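Local coordinates for spike protein P1 (Pseudoalteromonas phage pm2, PDB 2VVE) that forms the spikes at the fivefold vertices of the phage particle and binds the host receptor through its C-terminal part, at residues 158-161 with 165-168; 106-111 with 167-172; 116-121 with 129-134; 122-127 with 239-244; 94-99 with 140-145. All coordinates share one frame; numbering follows the deposited sequence.

Interaction 1. Residues 158-161 with 165-168; sequences YITE and TTDT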
# COMPACT_ATOMS: atom_id res chain seq x y z
N TYR A 158 -22.90 -12.68 -23.85
CA TYR A 158 -23.17 -11.25 -23.80
C TYR A 158 -21.98 -10.60 -23.09
O TYR A 158 -21.70 -10.91 -21.94
CB TYR A 158 -24.44 -10.94 -23.00
CG TYR A 158 -25.75 -11.36 -23.65
CD1 TYR A 158 -25.81 -11.84 -24.97
CD2 TYR A 158 -26.93 -11.26 -22.93
CE1 TYR A 158 -27.03 -12.21 -25.54
CE2 TYR A 158 -28.14 -11.63 -23.49
CZ TYR A 158 -28.20 -12.09 -24.78
OH TYR A 158 -29.44 -12.43 -25.28
N ILE A 159 -21.29 -9.68 -23.78
CA ILE A 159 -20.05 -9.10 -23.25
C ILE A 159 -20.15 -7.58 -23.18
O ILE A 159 -20.59 -6.93 -24.14
CB ILE A 159 -18.81 -9.51 -24.11
CG1 ILE A 159 -18.79 -11.03 -24.33
CG2 ILE A 159 -17.51 -9.00 -23.46
CD1 ILE A 159 -17.56 -11.55 -25.10
N THR A 160 -19.71 -6.99 -22.07
CA THR A 160 -19.73 -5.52 -21.97
C THR A 160 -18.77 -4.94 -23.02
O THR A 160 -17.67 -5.45 -23.21
CB THR A 160 -19.35 -5.02 -20.55
OG1 THR A 160 -18.06 -5.53 -20.20
CG2 THR A 160 -20.37 -5.49 -19.49
N GLU A 161 -19.19 -3.90 -23.74
CA GLU A 161 -18.30 -3.27 -24.73
C GLU A 161 -17.33 -2.32 -24.05
O GLU A 161 -16.19 -2.14 -24.49
CB GLU A 161 -19.08 -2.54 -25.83
CG GLU A 161 -18.19 -2.13 -27.02
CD GLU A 161 -18.97 -1.77 -28.26
OE1 GLU A 161 -19.76 -0.81 -28.22
OE2 GLU A 161 -18.77 -2.45 -29.30
N THR A 165 -18.16 -1.77 -15.31
CA THR A 165 -19.00 -0.72 -14.72
C THR A 165 -20.03 -0.13 -15.71
O THR A 165 -20.94 0.60 -15.30
CB THR A 165 -18.17 0.44 -14.09
OG1 THR A 165 -17.55 1.23 -15.11
CG2 THR A 165 -17.09 -0.11 -13.13
N THR A 166 -19.87 -0.45 -17.00
CA THR A 166 -20.78 0.02 -18.05
C THR A 166 -21.94 -0.97 -18.22
O THR A 166 -21.83 -2.12 -17.77
CB THR A 166 -20.04 0.19 -19.40
OG1 THR A 166 -19.54 -1.08 -19.83
CG2 THR A 166 -18.87 1.17 -19.27
N ASP A 167 -23.03 -0.54 -18.85
CA ASP A 167 -24.23 -1.40 -18.89
C ASP A 167 -24.52 -2.15 -20.20
O ASP A 167 -25.12 -3.22 -20.17
CB ASP A 167 -25.49 -0.65 -18.46
CG ASP A 167 -26.50 -1.57 -17.78
OD1 ASP A 167 -26.09 -2.27 -16.84
OD2 ASP A 167 -27.67 -1.62 -18.21
N THR A 168 -24.14 -1.58 -21.33
CA THR A 168 -24.50 -2.20 -22.61
C THR A 168 -23.69 -3.46 -22.89
O THR A 168 -22.49 -3.53 -22.62
CB THR A 168 -24.40 -1.22 -23.81
OG1 THR A 168 -23.04 -0.82 -23.97
CG2 THR A 168 -25.26 0.02 -23.58
O HOH W 1 -20.71 -1.79 -22.12
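Thr-160 and Thr-166 share the same first torsion: chi1 of 57° and 62° places each OG1 between its own backbone N and carbonyl carbon, and Thr-160 CB comes 4.0 Å from Thr-166 OG1. In Thr-160 this sends the hydroxyl to Gly-162 O and Arg-203 N, while the methyl CG2 lies 4.1 Å from Thr-166 O. In Thr-166 it presents the hydroxyl to Asp-163 O and to a water held between the two segments. That water donates to Thr-166 OG1 (2.7 Å from the water oxygen), accepts a weak bond from Glu-161 N, and lies so close to Thr-168 O that the detail there is uncertain. The one direct approach with a defined direction is a CA-H...O contact, in which Thr-160 CA lies 3.5 Å from Thr-168 O and the angle at the hydrogen is 157°. The water thus bridges the two ends of the loop that links strand 151-160 to strand 169-172, its antiparallel neighbour. Strand 200-208 also pairs with 151-160, while Arg-105 of helix 105-110 touches both Thr-160 and Asp-167.

Interaction 2. Residues 106-111 with 167-172; sequences TALEAN and DTLIKY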
# COMPACT_ATOMS: atom_id res chain seq x y z
N THR A 106 -26.66 -4.66 -15.65
CA THR A 106 -27.34 -4.55 -14.35
C THR A 106 -28.49 -5.56 -14.23
O THR A 106 -28.63 -6.24 -13.22
CB THR A 106 -27.82 -3.11 -14.10
OG1 THR A 106 -26.68 -2.25 -14.08
CG2 THR A 106 -28.56 -3.00 -12.76
N ALA A 107 -29.29 -5.68 -15.29
CA ALA A 107 -30.48 -6.54 -15.27
C ALA A 107 -30.10 -8.02 -15.15
O ALA A 107 -30.72 -8.78 -14.42
CB ALA A 107 -31.34 -6.29 -16.50
N LEU A 108 -29.03 -8.40 -15.85
CA LEU A 108 -28.60 -9.80 -15.84
C LEU A 108 -28.06 -10.19 -14.46
O LEU A 108 -28.37 -11.26 -13.93
CB LEU A 108 -27.60 -10.08 -16.97
CG LEU A 108 -28.27 -10.68 -18.23
CD1 LEU A 108 -29.34 -9.75 -18.86
CD2 LEU A 108 -27.25 -11.13 -19.29
N GLU A 109 -27.26 -9.29 -13.88
CA GLU A 109 -26.72 -9.52 -12.54
C GLU A 109 -27.85 -9.55 -11.51
O GLU A 109 -27.83 -10.38 -10.59
CB GLU A 109 -25.66 -8.46 -12.18
CG GLU A 109 -24.42 -8.51 -13.05
CD GLU A 109 -23.33 -7.54 -12.59
OE1 GLU A 109 -23.41 -7.03 -11.46
OE2 GLU A 109 -22.40 -7.29 -13.38
N ALA A 110 -28.84 -8.67 -11.67
CA ALA A 110 -29.98 -8.60 -10.74
C ALA A 110 -30.77 -9.91 -10.72
O ALA A 110 -31.40 -10.26 -9.71
CB ALA A 110 -30.89 -7.43 -11.10
N ASN A 111 -30.74 -10.62 -11.85
CA ASN A 111 -31.51 -11.83 -12.02
C ASN A 111 -30.63 -13.08 -11.94
O ASN A 111 -31.02 -14.17 -12.37
CB ASN A 111 -32.28 -11.77 -13.34
CG ASN A 111 -33.53 -10.93 -13.22
OD1 ASN A 111 -34.55 -11.39 -12.68
ND2 ASN A 111 -33.47 -9.68 -13.70
N ASP A 167 -23.03 -0.54 -18.85
CA ASP A 167 -24.23 -1.40 -18.89
C ASP A 167 -24.52 -2.15 -20.20
O ASP A 167 -25.12 -3.22 -20.17
CB ASP A 167 -25.49 -0.65 -18.46
CG ASP A 167 -26.50 -1.57 -17.78
OD1 ASP A 167 -26.09 -2.27 -16.84
OD2 ASP A 167 -27.67 -1.62 -18.21
N THR A 168 -24.14 -1.58 -21.33
CA THR A 168 -24.50 -2.20 -22.61
C THR A 168 -23.69 -3.46 -22.89
O THR A 168 -22.49 -3.53 -22.62
CB THR A 168 -24.40 -1.22 -23.81
OG1 THR A 168 -23.04 -0.82 -23.97
CG2 THR A 168 -25.26 0.02 -23.58
N LEU A 169 -24.38 -4.45 -23.45
CA LEU A 169 -23.78 -5.74 -23.79
C LEU A 169 -23.82 -5.98 -25.28
O LEU A 169 -24.78 -5.57 -25.95
CB LEU A 169 -24.55 -6.88 -23.10
CG LEU A 169 -24.75 -6.78 -21.58
CD1 LEU A 169 -25.67 -7.86 -21.09
CD2 LEU A 169 -23.42 -6.86 -20.88
N ILE A 170 -22.79 -6.67 -25.78
CA ILE A 170 -22.74 -7.16 -27.17
C ILE A 170 -22.98 -8.66 -27.16
O ILE A 170 -22.34 -9.41 -26.41
CB ILE A 170 -21.40 -6.82 -27.86
CG1 ILE A 170 -21.05 -5.33 -27.69
CG2 ILE A 170 -21.39 -7.29 -29.34
CD1 ILE A 170 -22.15 -4.34 -28.12
N LYS A 171 -23.93 -9.10 -27.98
CA LYS A 171 -24.25 -10.51 -28.12
C LYS A 171 -23.34 -11.17 -29.17
O LYS A 171 -23.32 -10.75 -30.32
CB LYS A 171 -25.71 -10.65 -28.53
CG LYS A 171 -26.12 -12.06 -28.99
CD LYS A 171 -27.59 -12.12 -29.37
CE LYS A 171 -27.87 -11.37 -30.67
NZ LYS A 171 -29.32 -11.40 -31.01
N TYR A 172 -22.62 -12.22 -28.76
CA TYR A 172 -21.80 -13.00 -29.72
C TYR A 172 -22.31 -14.42 -29.88
O TYR A 172 -22.51 -15.13 -28.88
CB TYR A 172 -20.34 -13.06 -29.28
CG TYR A 172 -19.64 -11.74 -29.31
CD1 TYR A 172 -18.95 -11.32 -30.45
CD2 TYR A 172 -19.63 -10.92 -28.18
CE1 TYR A 172 -18.29 -10.10 -30.48
CE2 TYR A 172 -18.97 -9.69 -28.21
CZ TYR A 172 -18.31 -9.29 -29.36
OH TYR A 172 -17.66 -8.08 -29.38
O HOH W 2 -29.46 -3.48 -17.20
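Thr-106 and Asp-167 meet through a single oxygen, OD1, which accepts two bonds. Thr-106 N reaches OD1 at 2.7 Å in a fairly straight bond (161°), arriving on the syn side and only 17° out of the carboxylate plane. Thr-106 OG1 donates to the same OD1 at 2.8 Å, but from well above that plane. The hydroxyl can do so because it sits beside the backbone N, chi1 -61°, so that one residue offers both donors as a pincer. The other oxygen, OD2, takes a hydrogen from a water at 2.8 Å, and this water in turn accepts from Ala-107 N. Two successive amides in the first turn of helix 105-110 are thereby served by one carboxylate, whose charge would be expected to favour that end of the helix.

The helix lies against the sheet in which 116-120, 200-208, 151-160 and 169-172 follow one another, an order consistent with the C-H-E-F sheet of a jelly roll. Deeper in, Leu-108 CD2 rests 4.1 Å from Leu-169 CD1, the two side chains meeting at a slant. Tyr-158 and Phe-205 touch both leucines, and Tyr-224 covers Leu-108 as well. Further out, backbone bonding between Asp-167 and Arg-105 also ties the loop to the start of the helix, and Glu-109 forms salt bridges with Arg-105 and Arg-203.

Interaction 3. Residues 116-121 with 129-134; sequences FDIDVP and FSLKAR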
# COMPACT_ATOMS: atom_id res chain seq x y z
N PHE A 116 -18.40 -14.16 -15.85
CA PHE A 116 -16.98 -14.15 -15.52
C PHE A 116 -16.39 -12.93 -16.20
O PHE A 116 -16.98 -12.40 -17.14
CB PHE A 116 -16.29 -15.46 -15.94
CG PHE A 116 -16.25 -15.67 -17.43
CD1 PHE A 116 -15.15 -15.23 -18.16
CD2 PHE A 116 -17.30 -16.30 -18.09
CE1 PHE A 116 -15.08 -15.42 -19.53
CE2 PHE A 116 -17.25 -16.48 -19.47
CZ PHE A 116 -16.14 -16.04 -20.19
N ASP A 117 -15.22 -12.50 -15.74
CA ASP A 117 -14.57 -11.32 -16.30
C ASP A 117 -13.33 -11.74 -17.10
O ASP A 117 -12.62 -12.68 -16.72
CB ASP A 117 -14.16 -10.34 -15.19
CG ASP A 117 -15.35 -9.65 -14.52
OD1 ASP A 117 -16.42 -9.53 -15.15
OD2 ASP A 117 -15.22 -9.22 -13.35
N ILE A 118 -13.08 -11.03 -18.20
CA ILE A 118 -11.81 -11.16 -18.94
C ILE A 118 -11.05 -9.85 -18.77
O ILE A 118 -11.54 -8.79 -19.17
CB ILE A 118 -12.01 -11.45 -20.45
CG1 ILE A 118 -12.89 -12.69 -20.67
CG2 ILE A 118 -10.64 -11.59 -21.16
CD1 ILE A 118 -13.29 -12.91 -22.13
N ASP A 119 -9.85 -9.93 -18.21
CA ASP A 119 -9.00 -8.76 -18.09
C ASP A 119 -8.10 -8.70 -19.32
O ASP A 119 -7.12 -9.46 -19.42
CB ASP A 119 -8.19 -8.81 -16.79
CG ASP A 119 -7.44 -7.51 -16.51
OD1 ASP A 119 -7.65 -6.51 -17.22
OD2 ASP A 119 -6.64 -7.51 -15.55
N VAL A 120 -8.43 -7.80 -20.25
CA VAL A 120 -7.69 -7.65 -21.50
C VAL A 120 -6.45 -6.78 -21.27
O VAL A 120 -6.57 -5.58 -21.00
CB VAL A 120 -8.59 -7.09 -22.63
CG1 VAL A 120 -7.80 -6.92 -23.93
CG2 VAL A 120 -9.76 -8.02 -22.88
N PRO A 121 -5.24 -7.37 -21.38
CA PRO A 121 -4.03 -6.60 -21.11
C PRO A 121 -3.78 -5.58 -22.22
O PRO A 121 -4.32 -5.74 -23.32
CB PRO A 121 -2.93 -7.67 -21.13
CG PRO A 121 -3.46 -8.74 -22.00
CD PRO A 121 -4.94 -8.76 -21.77
N PHE A 129 -9.44 -12.24 -30.69
CA PHE A 129 -9.06 -13.51 -30.09
C PHE A 129 -10.23 -14.48 -30.07
O PHE A 129 -11.39 -14.07 -30.10
CB PHE A 129 -8.51 -13.30 -28.68
CG PHE A 129 -9.53 -12.79 -27.69
CD1 PHE A 129 -10.30 -13.67 -26.94
CD2 PHE A 129 -9.71 -11.41 -27.51
CE1 PHE A 129 -11.25 -13.21 -26.03
CE2 PHE A 129 -10.66 -10.93 -26.60
CZ PHE A 129 -11.42 -11.83 -25.86
N SER A 130 -9.91 -15.77 -30.04
CA SER A 130 -10.92 -16.83 -30.01
C SER A 130 -11.44 -17.08 -28.59
O SER A 130 -10.66 -17.33 -27.68
CB SER A 130 -10.35 -18.14 -30.57
OG SER A 130 -11.27 -19.21 -30.42
N LEU A 131 -12.76 -17.00 -28.44
CA LEU A 131 -13.42 -17.40 -27.20
C LEU A 131 -14.37 -18.55 -27.50
O LEU A 131 -15.25 -18.44 -28.38
CB LEU A 131 -14.17 -16.22 -26.58
CG LEU A 131 -14.82 -16.38 -25.19
CD1 LEU A 131 -13.80 -16.74 -24.12
CD2 LEU A 131 -15.54 -15.10 -24.80
N LYS A 132 -14.21 -19.64 -26.77
CA LYS A 132 -14.96 -20.86 -27.04
C LYS A 132 -15.72 -21.35 -25.82
O LYS A 132 -15.39 -21.01 -24.69
CB LYS A 132 -14.01 -21.96 -27.51
CG LYS A 132 -13.38 -21.73 -28.87
CD LYS A 132 -12.40 -22.86 -29.16
CE LYS A 132 -11.62 -22.64 -30.46
NZ LYS A 132 -10.54 -23.67 -30.63
N ALA A 133 -16.73 -22.17 -26.07
CA ALA A 133 -17.37 -22.93 -25.01
C ALA A 133 -17.77 -24.30 -25.50
O ALA A 133 -18.20 -24.46 -26.65
CB ALA A 133 -18.58 -22.19 -24.46
N ARG A 134 -17.64 -25.29 -24.61
CA ARG A 134 -18.19 -26.62 -24.79
C ARG A 134 -19.62 -26.56 -24.25
O ARG A 134 -19.85 -26.28 -23.06
CB ARG A 134 -17.33 -27.66 -24.07
CG ARG A 134 -17.91 -29.07 -24.07
CD ARG A 134 -17.01 -30.06 -23.33
NE ARG A 134 -17.54 -31.42 -23.47
CZ ARG A 134 -16.87 -32.52 -23.15
NH1 ARG A 134 -17.44 -33.71 -23.32
NH2 ARG A 134 -15.64 -32.45 -22.67
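Ile-118 projects its CD1 methyl toward two residues of the facing strand, Phe-129 and Leu-131. Its second torsion is extended (chi2 172°), which carries CD1 toward the other sheet. Leu-131 answers in kind: CG is anti to the backbone N, chi1 -174°, and CD2 continues the extended line of the chain to end at the isoleucine. The two meet tip to tip, CD1 of Ile-118 lying 4.1 Å from CD2 of Leu-131. The same CD1 also comes 4.3 Å from CZ of Phe-129, at the edge of the ring and near its plane, so the methyl meets the rim of the aromatic group and not its face. Phe-129 swings its ring between its own backbone N and carbonyl carbon, pointing CZ into the interior.

The CA atoms of Ile-118 and Leu-131 stand 10.5 Å apart, a separation bridged by two side chains. Strand 116-120 is paired with 200-208, whereas 129-137 lies between 189-195 and 229-236; the contact therefore spans the two sheets of a beta-sandwich, and the strand order fits a jelly roll. Around it, Val-204 touches Ile-118 and Val-195 touches Phe-129. Methyl and ring carbons alone make the touch, all three residues being buried, so the sheets are held here by shape and by exclusion of water, without the directional pull of polar groups.

Interaction 4. Residues 122-127 with 239-244; sequences PELDGV and PLLTVK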
# COMPACT_ATOMS: atom_id res chain seq x y z
N PRO A 122 -2.98 -4.53 -21.93
CA PRO A 122 -2.64 -3.56 -22.98
C PRO A 122 -2.12 -4.27 -24.22
O PRO A 122 -2.43 -3.87 -25.33
CB PRO A 122 -1.53 -2.72 -22.34
CG PRO A 122 -1.80 -2.80 -20.88
CD PRO A 122 -2.35 -4.18 -20.64
N GLU A 123 -1.35 -5.33 -24.01
CA GLU A 123 -0.77 -6.11 -25.10
C GLU A 123 -1.83 -6.73 -26.05
O GLU A 123 -1.50 -7.12 -27.18
CB GLU A 123 0.19 -7.16 -24.52
CG GLU A 123 1.49 -6.58 -23.87
CD GLU A 123 1.33 -5.98 -22.44
OE1 GLU A 123 0.46 -6.45 -21.66
OE2 GLU A 123 2.10 -5.05 -22.10
N LEU A 124 -3.09 -6.81 -25.61
CA LEU A 124 -4.20 -7.38 -26.41
C LEU A 124 -5.28 -6.34 -26.77
O LEU A 124 -6.35 -6.69 -27.30
CB LEU A 124 -4.83 -8.56 -25.66
CG LEU A 124 -5.95 -9.42 -26.27
CD1 LEU A 124 -5.43 -10.39 -27.32
CD2 LEU A 124 -6.72 -10.18 -25.19
N ASP A 125 -5.01 -5.08 -26.46
CA ASP A 125 -5.93 -3.98 -26.75
C ASP A 125 -6.31 -3.93 -28.23
O ASP A 125 -5.46 -3.66 -29.09
CB ASP A 125 -5.32 -2.65 -26.30
CG ASP A 125 -6.26 -1.47 -26.52
OD1 ASP A 125 -7.44 -1.69 -26.87
OD2 ASP A 125 -5.80 -0.33 -26.34
N GLY A 126 -7.58 -4.21 -28.52
CA GLY A 126 -8.12 -4.21 -29.88
C GLY A 126 -7.59 -5.32 -30.78
O GLY A 126 -7.62 -5.19 -32.00
N VAL A 127 -7.10 -6.39 -30.17
CA VAL A 127 -6.59 -7.55 -30.92
C VAL A 127 -7.63 -8.69 -30.85
O VAL A 127 -7.98 -9.13 -29.76
CB VAL A 127 -5.23 -8.05 -30.37
CG1 VAL A 127 -4.78 -9.32 -31.09
CG2 VAL A 127 -4.15 -6.96 -30.48
N PRO A 239 -3.39 -18.63 -28.50
CA PRO A 239 -2.10 -18.28 -27.86
C PRO A 239 -2.07 -16.89 -27.21
O PRO A 239 -1.29 -16.65 -26.29
CB PRO A 239 -1.11 -18.33 -29.04
CG PRO A 239 -1.74 -19.22 -30.05
CD PRO A 239 -3.22 -19.07 -29.90
N LEU A 240 -2.92 -15.98 -27.68
CA LEU A 240 -3.02 -14.65 -27.06
C LEU A 240 -3.69 -14.69 -25.68
O LEU A 240 -3.55 -13.75 -24.90
CB LEU A 240 -3.80 -13.70 -27.96
CG LEU A 240 -3.25 -13.39 -29.35
CD1 LEU A 240 -4.39 -12.89 -30.24
CD2 LEU A 240 -2.10 -12.38 -29.27
N LEU A 241 -4.45 -15.75 -25.40
CA LEU A 241 -5.21 -15.84 -24.15
C LEU A 241 -4.66 -16.90 -23.22
O LEU A 241 -4.88 -16.84 -22.00
CB LEU A 241 -6.69 -16.12 -24.43
CG LEU A 241 -7.62 -14.91 -24.61
CD1 LEU A 241 -7.91 -14.23 -23.29
CD2 LEU A 241 -7.03 -13.91 -25.59
N THR A 242 -3.96 -17.87 -23.78
CA THR A 242 -3.37 -18.93 -22.97
C THR A 242 -2.15 -18.42 -22.21
O THR A 242 -1.77 -19.00 -21.21
CB THR A 242 -3.02 -20.19 -23.79
OG1 THR A 242 -2.01 -19.87 -24.76
CG2 THR A 242 -4.25 -20.72 -24.50
N VAL A 243 -1.54 -17.35 -22.72
CA VAL A 243 -0.47 -16.63 -22.03
C VAL A 243 -1.02 -16.16 -20.67
O VAL A 243 -2.15 -15.70 -20.57
CB VAL A 243 0.05 -15.44 -22.91
CG1 VAL A 243 -1.04 -14.38 -23.14
CG2 VAL A 243 1.29 -14.79 -22.32
N LYS A 244 -0.22 -16.34 -19.62
CA LYS A 244 -0.65 -16.03 -18.25
C LYS A 244 -0.49 -14.54 -17.93
O LYS A 244 -1.01 -14.02 -16.94
CB LYS A 244 0.12 -16.89 -17.24
CG LYS A 244 0.21 -18.39 -17.58
CD LYS A 244 -1.16 -19.04 -17.77
CE LYS A 244 -1.05 -20.35 -18.53
NZ LYS A 244 -2.38 -20.78 -19.04
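Leu-124 is the bump of this contact, and its two methyls go to different neighbours. CD1 settles against the base of Leu-240, 3.7 Å from its CB, while CD2 lies 3.8 Å from CD2 of Leu-241. The fork of the leucine thus straddles two consecutive residues of the weakly bonded helix around 239-242. Having CG anti to the backbone N (chi1 -176°) is what thrusts this fork outward from the short 3-10 segment 122-124.

Leu-240 returns the fit. Its CD1 enters the hollow between the two hydrophobic residues of the facing loop, 3.7 Å from CG1 of Val-127 and 4.0 Å from CD1 of Leu-124, and meets the valine side chain nearly at right angles. A type II beta turn from Leu-124 to Val-127, closed by a bond from Val-127 N to Leu-124 O, brings both side chains to the contact. Gly-126, with its positive phi, occupies the third position of that turn.

The contact joins a loop of one beta-sandwich to the connection into the other. Segment 239-244 follows strand 229-236 of the sandwich that carries 129-137 and leads into strand 245-253, which pairs with 11-19. Phe-129 touches both Leu-124 and Leu-241, and Phe-90 of strand 88-91 adds to the packing on Leu-241, while Glu-123 bonds to Gln-248 of strand 245-253.

Interaction 5. Residues 94-99 with 140-145; sequences SARAKY and KGVDGL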
# COMPACT_ATOMS: atom_id res chain seq x y z
N SER A 94 -21.86 -26.66 -14.11
CA SER A 94 -22.73 -27.83 -14.09
C SER A 94 -24.20 -27.39 -14.11
O SER A 94 -25.07 -28.16 -14.52
CB SER A 94 -22.45 -28.71 -12.87
OG SER A 94 -22.66 -28.00 -11.67
N ALA A 95 -24.47 -26.15 -13.68
CA ALA A 95 -25.82 -25.60 -13.67
C ALA A 95 -26.27 -25.20 -15.06
O ALA A 95 -25.49 -24.64 -15.83
CB ALA A 95 -25.89 -24.40 -12.74
N ARG A 96 -27.53 -25.47 -15.38
CA ARG A 96 -28.11 -25.05 -16.66
C ARG A 96 -28.06 -23.53 -16.78
O ARG A 96 -28.32 -22.81 -15.81
CB ARG A 96 -29.55 -25.52 -16.75
CG ARG A 96 -29.69 -27.05 -16.83
CD ARG A 96 -31.02 -27.55 -16.28
NE ARG A 96 -32.16 -26.93 -16.95
CZ ARG A 96 -33.44 -27.16 -16.66
NH1 ARG A 96 -33.78 -28.03 -15.71
NH2 ARG A 96 -34.38 -26.53 -17.34
N ALA A 97 -27.74 -23.04 -17.98
CA ALA A 97 -27.65 -21.60 -18.23
C ALA A 97 -29.05 -21.00 -18.30
O ALA A 97 -30.00 -21.68 -18.70
CB ALA A 97 -26.91 -21.35 -19.52
N LYS A 98 -29.18 -19.73 -17.94
CA LYS A 98 -30.49 -19.07 -18.02
C LYS A 98 -30.84 -18.50 -19.39
O LYS A 98 -29.95 -18.11 -20.17
CB LYS A 98 -30.63 -17.99 -16.93
CG LYS A 98 -30.54 -18.59 -15.53
CD LYS A 98 -30.48 -17.57 -14.42
CE LYS A 98 -30.53 -18.31 -13.09
NZ LYS A 98 -30.57 -17.43 -11.89
N TYR A 99 -32.14 -18.50 -19.71
CA TYR A 99 -32.64 -17.70 -20.81
C TYR A 99 -32.41 -16.21 -20.53
O TYR A 99 -32.79 -15.71 -19.46
CB TYR A 99 -34.15 -17.90 -21.00
CG TYR A 99 -34.60 -19.30 -21.34
CD1 TYR A 99 -34.43 -19.81 -22.63
CD2 TYR A 99 -35.26 -20.08 -20.39
CE1 TYR A 99 -34.89 -21.10 -22.95
CE2 TYR A 99 -35.72 -21.37 -20.71
CZ TYR A 99 -35.53 -21.87 -21.98
OH TYR A 99 -35.96 -23.13 -22.31
N LYS A 140 -34.77 -33.71 -23.67
CA LYS A 140 -35.57 -34.93 -23.45
C LYS A 140 -35.87 -35.20 -21.98
O LYS A 140 -34.98 -35.54 -21.21
CB LYS A 140 -34.87 -36.16 -24.06
CG LYS A 140 -34.72 -36.12 -25.57
CD LYS A 140 -34.00 -37.37 -26.09
CE LYS A 140 -34.11 -37.51 -27.60
NZ LYS A 140 -35.43 -38.08 -28.01
N GLY A 141 -37.13 -35.02 -21.60
CA GLY A 141 -37.57 -35.25 -20.22
C GLY A 141 -37.18 -34.17 -19.21
O GLY A 141 -37.51 -34.29 -18.03
N VAL A 142 -36.49 -33.12 -19.66
CA VAL A 142 -36.02 -32.09 -18.75
C VAL A 142 -37.17 -31.17 -18.35
O VAL A 142 -37.86 -30.63 -19.21
CB VAL A 142 -34.82 -31.29 -19.34
CG1 VAL A 142 -34.35 -30.21 -18.37
CG2 VAL A 142 -33.67 -32.23 -19.68
N ASP A 143 -37.36 -31.02 -17.04
CA ASP A 143 -38.52 -30.31 -16.47
C ASP A 143 -39.84 -30.96 -16.91
O ASP A 143 -40.92 -30.37 -16.79
CB ASP A 143 -38.49 -28.81 -16.83
CG ASP A 143 -37.30 -28.08 -16.23
OD1 ASP A 143 -36.59 -28.65 -15.36
OD2 ASP A 143 -37.07 -26.92 -16.63
N GLY A 144 -39.74 -32.19 -17.41
CA GLY A 144 -40.90 -32.95 -17.87
C GLY A 144 -41.28 -32.71 -19.32
O GLY A 144 -42.36 -33.13 -19.75
N LEU A 145 -40.40 -32.06 -20.09
CA LEU A 145 -40.62 -31.82 -21.51
C LEU A 145 -40.72 -33.15 -22.27
O LEU A 145 -39.99 -34.10 -21.96
CB LEU A 145 -39.48 -30.97 -22.10
CG LEU A 145 -39.69 -30.34 -23.48
CD1 LEU A 145 -40.33 -28.97 -23.37
CD2 LEU A 145 -38.35 -30.25 -24.22
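Arg-96 grips Asp-143 end-on in a two-pronged salt bridge. NH1 of Arg-96 donates to OD1 of Asp-143 at 2.9 Å and NH2 to OD2 at 2.8 Å, both almost straight (171° and 175°). The acceptors lie nearly in the guanidinium plane, but the carboxylate is turned 42° from it, so both of its oxygens are met from above their own plane. The arginine chain is bent at chi3, which brings the NH1/NH2 edge round to the carboxylate. Other partners fix both ends: Arg-96 NE donates to Ser-227 O and NH2 makes a weak bond to Glu-226 O, while Asp-143 OD2 is also bonded to NE2 of His-221, whose ND1 bonds Tyr-99 OH.

Packing adds one methyl. Val-142 CG1 lies over one face of the guanidinium, offset toward its rim and 3.5 Å from NH1. About 14 Å separates the valine side chain from the calcium bound by Ser-150, Asp-212 and Asp-214, which places the contact apart from that site. It ties together two surface loops, one preceding helix 105-110 and the other between strands 129-137 and 151-160. Opposite charges paired at both oxygens, with a histidine sharing one of them, probably restrain the rotation of the aspartate more than a single bond would.

How the interactions relate
The five contacts are spread along one beta-sandwich, with interaction 3 in its core. Interactions 1 and 2, where helix 105-110 packs on the sheet of strands 151-160 and 169-172, share Asp-167 and Thr-168, and their centres are 6 Å apart; Ile-159 O to Ile-170 N (2.8 Å) probably bonds their strands. Interaction 3 reaches interaction 1 through Ile-159 CD1 on Leu-131 CD2 (4.1 Å). It meets interaction 4 at Phe-129, where CG is 3.5 Å from Leu-241 CD2, so that the core continues to the junction with the neighbouring sandwich. Interaction 5 stands at the far end, about 35 Å between centres from interaction 4; its Val-142 side chain is about 14 Å from the calcium.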